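PDB 7KWD: alkaline phosphatase from Thermus thermophilus, which probably hydrolyses phosphate monoesters as a homodimeric alkaline phosphatase, using zinc and magnesium ions bound in its active site. Local coordinates for residues A76-L88 against F449-F461. Residues are numbered along the deposited sequence; the frame is centred on the assembly and turned at random.
Sequences ARYPNGLINTYSL and FVNLGLVDNTHVF
Leu82 N donates to Gly453 O, Val455 N to Leu82 O (2.8 Å, N-H...O angle 172°) and Asn84 N to Val455 O, the alternation that defines parallel pairing of strands 80-84 and 454-456; strand 438-443 pairs antiparallel with strand 80-84. Past the last bridge, Asn457 N reaches Asn84 O only weakly (3.0 Å, 130°). Where the two chains part before the bridged residues (Pro79 CA to Val450 CA 6.3 Å), water takes over: one molecule joins Gly453 N to Asn80 O, and another accepts from Leu452 N while donating to Val450 O and Asn80 O. On one face Ile83 CG2 packs 3.5 Å from Val455 CG2; on the other, Leu454 with CG anti to its N (chi1 171°) brings CD1 to 3.7 Å from Leu82 CB and lies across the Asn84 amide, whose OD1 accepts from Gln58 of the second subunit. Asp456 divides its carboxylate. OD2 takes Thr458 OG1 on its anti lone pair (2.6 Å) and the capping Thr458 N from above the plane, ahead of helix 459-468; OD1 accepts from a water also held by Asn84 ND2 and Tyr86 OH, and forms a salt bridge with Lys107. Replacing Asp456 with an alanine is likely to leave Lys107 without this counter-charge and Thr458 N and OG1 without their acceptor. Lys107 also bonds Asn457 OD1 and Tyr86 O, so one cation, its charge probably balanced by Asp456, ties both segments together through largely buried polar groups.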
# COMPACT_ATOMS: atom_id res chain seq x y z
N ALA A 76 -6.97 14.05 -5.40
CA ALA A 76 -6.80 14.50 -6.77
C ALA A 76 -6.64 16.00 -6.88
O ALA A 76 -6.49 16.50 -7.99
CB ALA A 76 -8.01 14.04 -7.61
N ARG A 77 -6.64 16.72 -5.76
CA ARG A 77 -6.59 18.17 -5.84
C ARG A 77 -5.76 18.83 -4.74
O ARG A 77 -5.09 19.83 -4.98
CB ARG A 77 -8.02 18.70 -5.79
CG ARG A 77 -8.11 20.18 -5.98
CD ARG A 77 -9.55 20.62 -6.24
NE ARG A 77 -9.64 22.08 -6.25
CZ ARG A 77 -10.78 22.77 -6.26
NH1 ARG A 77 -11.95 22.13 -6.25
NH2 ARG A 77 -10.73 24.09 -6.27
N TYR A 78 -5.78 18.30 -3.55
CA TYR A 78 -5.18 19.02 -2.44
C TYR A 78 -3.87 18.39 -2.05
O TYR A 78 -3.58 17.25 -2.41
CB TYR A 78 -6.16 19.04 -1.27
CG TYR A 78 -7.28 20.00 -1.52
CD1 TYR A 78 -8.49 19.58 -2.02
CD2 TYR A 78 -7.10 21.34 -1.30
CE1 TYR A 78 -9.51 20.48 -2.28
CE2 TYR A 78 -8.09 22.24 -1.56
CZ TYR A 78 -9.30 21.82 -2.04
OH TYR A 78 -10.29 22.75 -2.28
N PRO A 79 -3.02 19.13 -1.32
CA PRO A 79 -1.69 18.61 -1.00
C PRO A 79 -1.79 17.31 -0.21
O PRO A 79 -2.46 17.24 0.83
CB PRO A 79 -1.06 19.73 -0.16
CG PRO A 79 -1.80 20.95 -0.55
CD PRO A 79 -3.21 20.48 -0.77
N ASN A 80 -1.10 16.28 -0.70
CA ASN A 80 -1.04 15.06 0.09
C ASN A 80 0.29 14.37 -0.15
O ASN A 80 1.00 14.62 -1.13
CB ASN A 80 -2.22 14.10 -0.17
CG ASN A 80 -2.31 13.63 -1.60
OD1 ASN A 80 -1.85 12.51 -1.95
ND2 ASN A 80 -2.94 14.44 -2.43
N GLY A 81 0.63 13.56 0.83
CA GLY A 81 1.86 12.80 0.81
C GLY A 81 1.69 11.58 1.71
O GLY A 81 0.62 11.02 1.85
N LEU A 82 2.82 11.20 2.30
CA LEU A 82 2.98 9.91 2.91
C LEU A 82 3.67 10.09 4.25
O LEU A 82 4.60 10.90 4.37
CB LEU A 82 3.85 9.00 2.05
CG LEU A 82 3.31 8.56 0.69
CD1 LEU A 82 4.37 7.71 -0.04
CD2 LEU A 82 2.02 7.83 0.87
N ILE A 83 3.24 9.32 5.25
CA ILE A 83 3.97 9.27 6.51
C ILE A 83 4.55 7.88 6.74
O ILE A 83 3.90 6.87 6.49
CB ILE A 83 3.11 9.69 7.71
CG1 ILE A 83 1.78 8.93 7.73
CG2 ILE A 83 2.88 11.22 7.73
CD1 ILE A 83 1.13 9.04 9.07
N ASN A 84 5.77 7.86 7.29
CA ASN A 84 6.33 6.65 7.90
C ASN A 84 5.71 6.45 9.28
O ASN A 84 5.55 7.41 10.06
CB ASN A 84 7.85 6.74 7.99
CG ASN A 84 8.54 6.26 6.74
OD1 ASN A 84 8.09 5.32 6.07
ND2 ASN A 84 9.65 6.90 6.39
N THR A 85 5.33 5.20 9.59
CA THR A 85 4.57 4.92 10.79
C THR A 85 5.34 4.15 11.84
O THR A 85 4.78 3.85 12.91
CB THR A 85 3.32 4.13 10.43
OG1 THR A 85 3.73 2.91 9.78
CG2 THR A 85 2.45 4.94 9.51
N TYR A 86 6.58 3.76 11.56
CA TYR A 86 7.31 2.97 12.53
C TYR A 86 7.43 3.67 13.88
O TYR A 86 7.53 4.90 13.99
CB TYR A 86 8.69 2.60 12.00
CG TYR A 86 9.58 3.71 11.50
CD1 TYR A 86 10.41 4.41 12.35
CD2 TYR A 86 9.65 3.98 10.14
CE1 TYR A 86 11.27 5.40 11.86
CE2 TYR A 86 10.49 4.94 9.66
CZ TYR A 86 11.30 5.65 10.52
OH TYR A 86 12.14 6.60 10.02
N SER A 87 7.40 2.86 14.94
CA SER A 87 7.55 3.38 16.29
C SER A 87 9.03 3.30 16.69
O SER A 87 9.90 3.01 15.86
CB SER A 87 6.64 2.59 17.24
OG SER A 87 6.96 1.22 17.18
N LEU A 88 9.33 3.49 17.98
CA LEU A 88 10.72 3.69 18.39
C LEU A 88 11.56 2.42 18.23
O LEU A 88 12.75 2.51 17.86
CB LEU A 88 10.75 4.18 19.84
CG LEU A 88 12.11 4.53 20.45
CD1 LEU A 88 12.94 5.40 19.53
CD2 LEU A 88 11.84 5.21 21.78
N PHE A 449 1.11 25.56 -2.55
CA PHE A 449 2.54 25.36 -2.78
C PHE A 449 3.19 24.43 -1.75
O PHE A 449 4.42 24.27 -1.76
CB PHE A 449 3.25 26.71 -2.82
CG PHE A 449 2.81 27.56 -3.99
CD1 PHE A 449 2.38 26.97 -5.19
CD2 PHE A 449 2.82 28.95 -3.89
CE1 PHE A 449 1.96 27.74 -6.27
CE2 PHE A 449 2.41 29.74 -4.97
CZ PHE A 449 1.97 29.13 -6.16
N VAL A 450 2.40 23.77 -0.91
CA VAL A 450 2.94 22.82 0.05
C VAL A 450 3.22 21.48 -0.62
O VAL A 450 2.31 20.84 -1.15
CB VAL A 450 1.97 22.65 1.24
CG1 VAL A 450 2.53 21.59 2.20
CG2 VAL A 450 1.75 23.97 1.91
N ASN A 451 4.49 21.05 -0.59
CA ASN A 451 4.91 19.78 -1.18
C ASN A 451 5.34 18.87 -0.05
O ASN A 451 6.43 19.06 0.51
CB ASN A 451 6.09 19.97 -2.13
CG ASN A 451 5.65 20.26 -3.53
OD1 ASN A 451 4.89 21.21 -3.76
ND2 ASN A 451 6.16 19.49 -4.50
N LEU A 452 4.50 17.87 0.29
CA LEU A 452 4.78 17.05 1.47
C LEU A 452 5.85 16.00 1.20
O LEU A 452 6.83 15.88 1.94
CB LEU A 452 3.52 16.35 1.95
CG LEU A 452 2.50 17.33 2.52
CD1 LEU A 452 1.19 16.71 2.76
CD2 LEU A 452 3.03 17.93 3.81
N GLY A 453 5.65 15.22 0.15
CA GLY A 453 6.47 14.05 -0.02
C GLY A 453 6.29 13.07 1.13
O GLY A 453 5.20 12.95 1.73
N LEU A 454 7.37 12.34 1.41
CA LEU A 454 7.40 11.30 2.43
C LEU A 454 7.97 11.93 3.68
O LEU A 454 9.14 12.32 3.68
CB LEU A 454 8.23 10.09 2.02
CG LEU A 454 8.47 9.08 3.14
CD1 LEU A 454 7.18 8.39 3.57
CD2 LEU A 454 9.48 8.05 2.73
N VAL A 455 7.15 12.04 4.73
CA VAL A 455 7.58 12.63 5.99
C VAL A 455 7.44 11.59 7.07
O VAL A 455 6.85 10.53 6.87
CB VAL A 455 6.78 13.89 6.36
CG1 VAL A 455 6.88 14.94 5.27
CG2 VAL A 455 5.35 13.55 6.71
N ASP A 456 7.95 11.91 8.24
CA ASP A 456 7.79 11.02 9.38
C ASP A 456 6.48 11.31 10.07
O ASP A 456 5.98 12.44 10.04
CB ASP A 456 8.96 11.18 10.36
CG ASP A 456 8.97 10.10 11.41
OD1 ASP A 456 9.18 8.93 11.04
OD2 ASP A 456 8.75 10.44 12.59
N ASN A 457 5.90 10.29 10.71
CA ASN A 457 4.61 10.56 11.36
C ASN A 457 4.75 11.65 12.42
O ASN A 457 3.79 12.40 12.66
CB ASN A 457 3.99 9.26 11.89
CG ASN A 457 4.86 8.48 12.88
OD1 ASN A 457 5.99 8.84 13.22
ND2 ASN A 457 4.30 7.37 13.35
N THR A 458 5.94 11.82 13.00
CA THR A 458 6.10 12.88 13.98
C THR A 458 5.92 14.26 13.37
O THR A 458 5.73 15.24 14.08
CB THR A 458 7.47 12.85 14.65
OG1 THR A 458 8.52 12.82 13.66
CG2 THR A 458 7.57 11.62 15.55
N HIS A 459 5.99 14.36 12.05
CA HIS A 459 5.82 15.68 11.45
C HIS A 459 4.40 16.18 11.57
O HIS A 459 4.16 17.40 11.49
CB HIS A 459 6.23 15.66 9.99
CG HIS A 459 6.43 17.02 9.44
ND1 HIS A 459 7.33 17.92 9.98
CD2 HIS A 459 5.79 17.68 8.44
CE1 HIS A 459 7.26 19.05 9.31
NE2 HIS A 459 6.35 18.93 8.37
N VAL A 460 3.43 15.28 11.78
CA VAL A 460 2.08 15.74 11.98
C VAL A 460 2.01 16.65 13.20
O VAL A 460 1.31 17.67 13.20
CB VAL A 460 1.11 14.56 12.07
CG1 VAL A 460 -0.20 15.09 12.57
CG2 VAL A 460 1.01 13.90 10.69
N PHE A 461 2.79 16.32 14.24
CA PHE A 461 2.89 17.20 15.40
C PHE A 461 3.38 18.60 15.02
O PHE A 461 2.80 19.60 15.43
CB PHE A 461 3.84 16.58 16.42
CG PHE A 461 4.04 17.40 17.66
CD1 PHE A 461 3.04 17.48 18.63
CD2 PHE A 461 5.23 18.10 17.87
CE1 PHE A 461 3.23 18.22 19.78
CE2 PHE A 461 5.41 18.85 19.01
CZ PHE A 461 4.42 18.90 19.97
O HOH W 1 3.64 14.61 -1.80
O HOH W 2 2.06 17.70 -0.94
O HOH W 3 10.52 8.66 8.64
O HOH W 4 4.58 5.14 15.54